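Long-range contact in probable chemoreceptor (Methyl-accepting chemotaxis) transmembrane protein (PDB 6D8V), which probably serves as a transmembrane chemotaxis receptor whose sensory domain binds quaternary ammonium compounds such as 1,1-dimethyl-prolinium: residues F187-W201 with V257-R269. Residues are numbered along the deposited sequence; the frame is centred on the assembly and turned at random.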
loop_
_atom_site.group_PDB
_atom_site.type_symbol
_atom_site.label_atom_id
_atom_site.label_comp_id
_atom_site.label_asym_id
_atom_site.label_seq_id
_atom_site.Cartn_x
_atom_site.Cartn_y
_atom_site.Cartn_z
ATOM N N PHE A 187 -22.838 3.157 -3.442
ATOM C CA PHE A 187 -23.864 4.080 -3.948
ATOM C C PHE A 187 -25.310 3.634 -3.651
ATOM O O PHE A 187 -26.293 4.343 -3.889
ATOM C CB PHE A 187 -23.633 4.375 -5.421
ATOM C CG PHE A 187 -24.485 5.480 -5.983
ATOM C CD1 PHE A 187 -23.967 6.746 -6.186
ATOM C CD2 PHE A 187 -25.773 5.261 -6.370
ATOM C CE1 PHE A 187 -24.728 7.774 -6.727
ATOM C CE2 PHE A 187 -26.546 6.283 -6.905
ATOM C CZ PHE A 187 -26.022 7.535 -7.095
ATOM N N GLY A 188 -25.433 2.408 -3.177
ATOM C CA GLY A 188 -26.715 1.835 -2.809
ATOM C C GLY A 188 -27.049 1.238 -4.116
ATOM O O GLY A 188 -27.471 1.938 -4.998
ATOM N N SER A 189 -26.798 -0.032 -4.251
ATOM C CA SER A 189 -26.790 -0.622 -5.534
ATOM C C SER A 189 -25.698 0.019 -6.310
ATOM O O SER A 189 -25.814 0.115 -7.495
ATOM C CB SER A 189 -28.134 -0.384 -6.199
ATOM O OG SER A 189 -28.059 -0.072 -7.580
ATOM N N GLY A 190 -24.662 0.470 -5.652
ATOM C CA GLY A 190 -23.572 1.085 -6.346
ATOM C C GLY A 190 -22.422 0.420 -5.756
ATOM O O GLY A 190 -22.503 0.070 -4.657
ATOM N N ARG A 191 -21.385 0.208 -6.508
ATOM C CA ARG A 191 -20.143 -0.371 -6.020
ATOM C C ARG A 191 -19.004 0.611 -6.249
ATOM O O ARG A 191 -19.002 1.352 -7.236
ATOM C CB ARG A 191 -19.862 -1.725 -6.713
ATOM C CG ARG A 191 -20.992 -2.750 -6.558
ATOM C CD ARG A 191 -21.044 -3.317 -5.138
ATOM N NE ARG A 191 -22.407 -3.372 -4.611
ATOM C CZ ARG A 191 -23.162 -4.469 -4.556
ATOM N NH1 ARG A 191 -22.694 -5.633 -4.991
ATOM N NH2 ARG A 191 -24.391 -4.398 -4.057
ATOM N N VAL A 192 -18.051 0.639 -5.329
ATOM C CA VAL A 192 -16.858 1.450 -5.519
ATOM C C VAL A 192 -15.657 0.515 -5.502
ATOM O O VAL A 192 -15.595 -0.450 -4.732
ATOM C CB VAL A 192 -16.715 2.597 -4.476
ATOM C CG1 VAL A 192 -18.089 3.138 -4.062
ATOM C CG2 VAL A 192 -15.879 2.181 -3.264
ATOM N N TYR A 193 -14.708 0.795 -6.387
ATOM C CA TYR A 193 -13.491 0.016 -6.523
ATOM C C TYR A 193 -12.318 0.989 -6.512
ATOM O O TYR A 193 -12.487 2.187 -6.275
ATOM C CB TYR A 193 -13.550 -0.853 -7.784
ATOM C CG TYR A 193 -14.709 -1.818 -7.738
ATOM C CD1 TYR A 193 -14.744 -2.831 -6.792
ATOM C CD2 TYR A 193 -15.785 -1.700 -8.610
ATOM C CE1 TYR A 193 -15.801 -3.709 -6.727
ATOM C CE2 TYR A 193 -16.853 -2.587 -8.548
ATOM C CZ TYR A 193 -16.855 -3.590 -7.600
ATOM O OH TYR A 193 -17.903 -4.492 -7.516
ATOM N N LEU A 194 -11.117 0.478 -6.759
ATOM C CA LEU A 194 -9.909 1.273 -6.573
ATOM C C LEU A 194 -8.789 0.726 -7.446
ATOM O O LEU A 194 -8.494 -0.475 -7.393
ATOM C CB LEU A 194 -9.489 1.261 -5.104
ATOM C CG LEU A 194 -8.417 2.264 -4.678
ATOM C CD1 LEU A 194 -8.974 3.689 -4.685
ATOM C CD2 LEU A 194 -7.900 1.883 -3.304
ATOM N N LEU A 195 -8.174 1.608 -8.238
ATOM C CA LEU A 195 -7.062 1.273 -9.119
ATOM C C LEU A 195 -5.778 1.905 -8.604
ATOM O O LEU A 195 -5.797 2.938 -7.929
ATOM C CB LEU A 195 -7.320 1.742 -10.558
ATOM C CG LEU A 195 -8.368 0.962 -11.345
ATOM C CD1 LEU A 195 -8.350 1.318 -12.823
ATOM C CD2 LEU A 195 -8.135 -0.523 -11.144
ATOM N N SER A 196 -4.652 1.275 -8.940
ATOM C CA SER A 196 -3.352 1.719 -8.455
ATOM C C SER A 196 -2.766 2.800 -9.361
ATOM O O SER A 196 -3.406 3.293 -10.294
ATOM C CB SER A 196 -2.384 0.544 -8.355
ATOM O OG SER A 196 -1.880 0.201 -9.638
ATOM N N GLN A 197 -1.506 3.147 -9.083
ATOM C CA GLN A 197 -0.773 4.155 -9.841
ATOM C C GLN A 197 -0.735 3.856 -11.337
ATOM O O GLN A 197 -0.651 4.782 -12.156
ATOM C CB GLN A 197 0.651 4.237 -9.299
ATOM C CG GLN A 197 0.738 4.259 -7.780
ATOM C CD GLN A 197 0.975 2.892 -7.165
ATOM O OE1 GLN A 197 0.036 2.229 -6.718
ATOM N NE2 GLN A 197 2.240 2.472 -7.120
ATOM N N SER A 198 -0.747 2.577 -11.711
ATOM C CA SER A 198 -0.658 2.173 -13.105
ATOM C C SER A 198 -1.950 1.542 -13.600
ATOM O O SER A 198 -1.970 0.954 -14.691
ATOM C CB SER A 198 0.513 1.212 -13.303
ATOM O OG SER A 198 0.373 0.065 -12.486
ATOM N N GLY A 199 -3.027 1.646 -12.826
ATOM C CA GLY A 199 -4.283 1.055 -13.225
ATOM C C GLY A 199 -4.444 -0.404 -12.859
ATOM O O GLY A 199 -5.335 -1.067 -13.396
ATOM N N LYS A 200 -3.598 -0.934 -11.981
ATOM C CA LYS A 200 -3.804 -2.278 -11.464
ATOM C C LYS A 200 -4.945 -2.260 -10.448
ATOM O O LYS A 200 -5.195 -1.243 -9.786
ATOM C CB LYS A 200 -2.519 -2.803 -10.808
ATOM C CG LYS A 200 -1.233 -2.657 -11.618
ATOM C CD LYS A 200 -0.825 -3.986 -12.229
ATOM C CE LYS A 200 0.667 -4.047 -12.564
ATOM N NZ LYS A 200 1.532 -3.810 -11.365
ATOM N N TRP A 201 -5.634 -3.400 -10.320
ATOM C CA TRP A 201 -6.772 -3.521 -9.409
ATOM C C TRP A 201 -6.280 -3.631 -7.969
ATOM O O TRP A 201 -5.560 -4.577 -7.627
ATOM C CB TRP A 201 -7.629 -4.734 -9.756
ATOM C CG TRP A 201 -8.499 -4.598 -10.970
ATOM C CD1 TRP A 201 -8.195 -4.991 -12.248
ATOM C CD2 TRP A 201 -9.836 -4.075 -11.020
ATOM N NE1 TRP A 201 -9.259 -4.739 -13.091
ATOM C CE2 TRP A 201 -10.275 -4.174 -12.364
ATOM C CE3 TRP A 201 -10.702 -3.534 -10.064
ATOM C CZ2 TRP A 201 -11.542 -3.744 -12.772
ATOM C CZ3 TRP A 201 -11.963 -3.111 -10.474
ATOM C CH2 TRP A 201 -12.368 -3.222 -11.815
ATOM N N VAL A 257 3.941 9.880 -0.785
ATOM C CA VAL A 257 4.606 8.769 -1.408
ATOM C C VAL A 257 4.637 8.911 -2.872
ATOM O O VAL A 257 4.896 8.039 -3.590
ATOM C CB VAL A 257 3.875 7.531 -1.104
ATOM C CG1 VAL A 257 3.905 7.323 0.345
ATOM C CG2 VAL A 257 2.462 7.698 -1.475
ATOM N N ASN A 258 4.330 10.060 -3.322
ATOM C CA ASN A 258 4.515 10.376 -4.737
ATOM C C ASN A 258 3.818 9.347 -5.634
ATOM O O ASN A 258 4.442 8.521 -6.306
ATOM C CB ASN A 258 6.005 10.470 -5.074
ATOM C CG ASN A 258 6.250 10.939 -6.496
ATOM O OD1 ASN A 258 5.565 11.832 -7.000
ATOM N ND2 ASN A 258 7.225 10.325 -7.159
ATOM N N ALA A 259 2.490 9.435 -5.631
ATOM C CA ALA A 259 1.668 8.544 -6.435
ATOM C C ALA A 259 0.221 9.000 -6.342
ATOM O O ALA A 259 -0.146 9.783 -5.465
ATOM C CB ALA A 259 1.791 7.085 -5.988
ATOM N N GLN A 260 -0.595 8.505 -7.265
ATOM C CA GLN A 260 -2.027 8.730 -7.226
ATOM C C GLN A 260 -2.748 7.411 -7.471
ATOM O O GLN A 260 -2.203 6.480 -8.069
ATOM C CB GLN A 260 -2.462 9.766 -8.258
ATOM C CG GLN A 260 -2.081 9.421 -9.678
ATOM C CD GLN A 260 -2.710 10.363 -10.672
ATOM O OE1 GLN A 260 -3.297 11.374 -10.291
ATOM N NE2 GLN A 260 -2.601 10.035 -11.953
ATOM N N TRP A 261 -3.985 7.346 -6.995
ATOM C CA TRP A 261 -4.854 6.201 -7.209
ATOM C C TRP A 261 -6.148 6.641 -7.882
ATOM O O TRP A 261 -6.507 7.822 -7.881
ATOM C CB TRP A 261 -5.185 5.498 -5.895
ATOM C CG TRP A 261 -4.050 4.715 -5.322
ATOM C CD1 TRP A 261 -2.826 4.502 -5.884
ATOM C CD2 TRP A 261 -4.040 4.032 -4.067
ATOM N NE1 TRP A 261 -2.051 3.724 -5.052
ATOM C CE2 TRP A 261 -2.776 3.427 -3.929
ATOM C CE3 TRP A 261 -4.979 3.880 -3.041
ATOM C CZ2 TRP A 261 -2.425 2.682 -2.810
ATOM C CZ3 TRP A 261 -4.630 3.138 -1.928
ATOM C CH2 TRP A 261 -3.364 2.545 -1.825
ATOM N N LEU A 262 -6.856 5.669 -8.444
ATOM C CA LEU A 262 -8.172 5.882 -9.028
ATOM C C LEU A 262 -9.228 5.280 -8.114
ATOM O O LEU A 262 -9.150 4.104 -7.746
ATOM C CB LEU A 262 -8.295 5.248 -10.420
ATOM C CG LEU A 262 -7.464 5.819 -11.546
ATOM C CD1 LEU A 262 -7.458 7.335 -11.458
ATOM C CD2 LEU A 262 -6.058 5.260 -11.481
ATOM N N VAL A 263 -10.201 6.087 -7.753
ATOM C CA VAL A 263 -11.467 5.585 -7.255
ATOM C C VAL A 263 -12.332 5.290 -8.469
ATOM O O VAL A 263 -12.402 6.092 -9.407
ATOM C CB VAL A 263 -12.135 6.607 -6.320
ATOM C CG1 VAL A 263 -13.494 6.125 -5.882
ATOM C CG2 VAL A 263 -11.254 6.864 -5.109
ATOM N N LEU A 264 -12.939 4.118 -8.482
ATOM C CA LEU A 264 -13.944 3.773 -9.471
ATOM C C LEU A 264 -15.269 3.677 -8.744
ATOM O O LEU A 264 -15.377 2.991 -7.722
ATOM C CB LEU A 264 -13.641 2.441 -10.159
ATOM C CG LEU A 264 -12.264 2.211 -10.766
ATOM C CD1 LEU A 264 -12.248 0.840 -11.417
ATOM C CD2 LEU A 264 -11.933 3.298 -11.772
ATOM N N VAL A 265 -16.271 4.355 -9.266
ATOM C CA VAL A 265 -17.590 4.356 -8.662
ATOM C C VAL A 265 -18.562 3.911 -9.742
ATOM O O VAL A 265 -18.647 4.534 -10.809
ATOM C CB VAL A 265 -17.943 5.733 -8.070
ATOM C CG1 VAL A 265 -17.419 6.838 -8.981
ATOM C CG2 VAL A 265 -19.437 5.851 -7.811
ATOM N N ASP A 266 -19.245 2.802 -9.487
ATOM C CA ASP A 266 -20.130 2.186 -10.457
ATOM C C ASP A 266 -21.563 2.515 -10.074
ATOM O O ASP A 266 -21.988 2.233 -8.947
ATOM C CB ASP A 266 -19.906 0.673 -10.506
ATOM C CG ASP A 266 -18.590 0.289 -11.191
ATOM O OD1 ASP A 266 -17.946 1.171 -11.799
ATOM O OD2 ASP A 266 -18.196 -0.896 -11.132
ATOM N N VAL A 267 -22.289 3.131 -11.002
ATOM C CA VAL A 267 -23.665 3.546 -10.769
ATOM C C VAL A 267 -24.549 2.850 -11.797
ATOM O O VAL A 267 -24.353 3.026 -13.000
ATOM C CB VAL A 267 -23.834 5.074 -10.851
ATOM C CG1 VAL A 267 -25.219 5.486 -10.374
ATOM C CG2 VAL A 267 -22.751 5.771 -10.019
ATOM N N PRO A 268 -25.502 2.022 -11.374
ATOM C CA PRO A 268 -26.377 1.345 -12.334
ATOM C C PRO A 268 -27.498 2.246 -12.833
ATOM O O PRO A 268 -27.975 3.148 -12.136
ATOM C CB PRO A 268 -26.937 0.171 -11.523
ATOM C CG PRO A 268 -26.907 0.654 -10.104
ATOM C CD PRO A 268 -25.757 1.607 -9.983
ATOM N N ARG A 269 -27.905 1.985 -14.071
ATOM C CA ARG A 269 -29.009 2.693 -14.716
ATOM C C ARG A 269 -30.358 2.369 -14.078
ATOM O O ARG A 269 -31.338 2.116 -14.784
ATOM C CB ARG A 269 -29.048 2.342 -16.201
ATOM C CG ARG A 269 -27.690 2.406 -16.854
ATOM C CD ARG A 269 -27.234 3.843 -16.979
ATOM N NE ARG A 269 -27.375 4.318 -18.349
ATOM C CZ ARG A 269 -26.368 4.395 -19.212
ATOM N NH1 ARG A 269 -26.577 4.830 -20.450
ATOM N NH2 ARG A 269 -25.145 4.044 -18.834
#
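Trp261 NE1 donates a hydrogen bond to Gln197 OE1 (3.1 Å), entering from above the carbonyl plane rather than on a lone pair. Amide and indole lie side by side, their planes 38° apart; a bend at chi2 (95°) swings the glutamine amide back to the indole N-H, while Gln197 CG rests on Ala259 CB, a methyl small enough to let the chain lie close. On the same side of the sheet as Val263, Leu194 sets its CD2 against Trp261 CE3 at 3.5 Å. With CG anti to the backbone N (chi1 -168°), Leu194 also brings CD1 to Val263 CG2.

The other side carries Leu195, Leu262, Leu264, Tyr193 and Asp266. Leu195 CB meets Leu262 CB at 3.6 Å, and its CG touches Leu264 CD1, which also reaches the Trp201 ring. Asp266 OD2 lies at the edge of the Tyr193 ring, 3.4 Å from CE2, and its charge is matched by a salt bridge to Arg247. Near the strand end, Val267 CG1 sits over one face of the Phe187 ring in a CH-pi contact, although that phenylalanine is poorly ordered.

Paired backbone bonds at Arg191–Asp266, Tyr193–Leu264 and Leu195–Leu262 fix this register; Leu195 N to Leu262 O spans 2.7 Å. Beneath Val192, Leu194 and Trp261 lies helix 174-183, and helix 2-45 covers Trp261, Val265 and Val267, so branched and aromatic apolar residues suit this face. Were Trp261 replaced by an alanine, Gln197 OE1 would probably lose its indole donor and a gap would be likely to open beside Leu194 and Leu177. Strand 191-195 thus pairs with the C-terminal strand 259-268 in an antiparallel sheet packed on the long N-terminal helix, consistent with the membrane-proximal module of a double Cache (dCache) sensor.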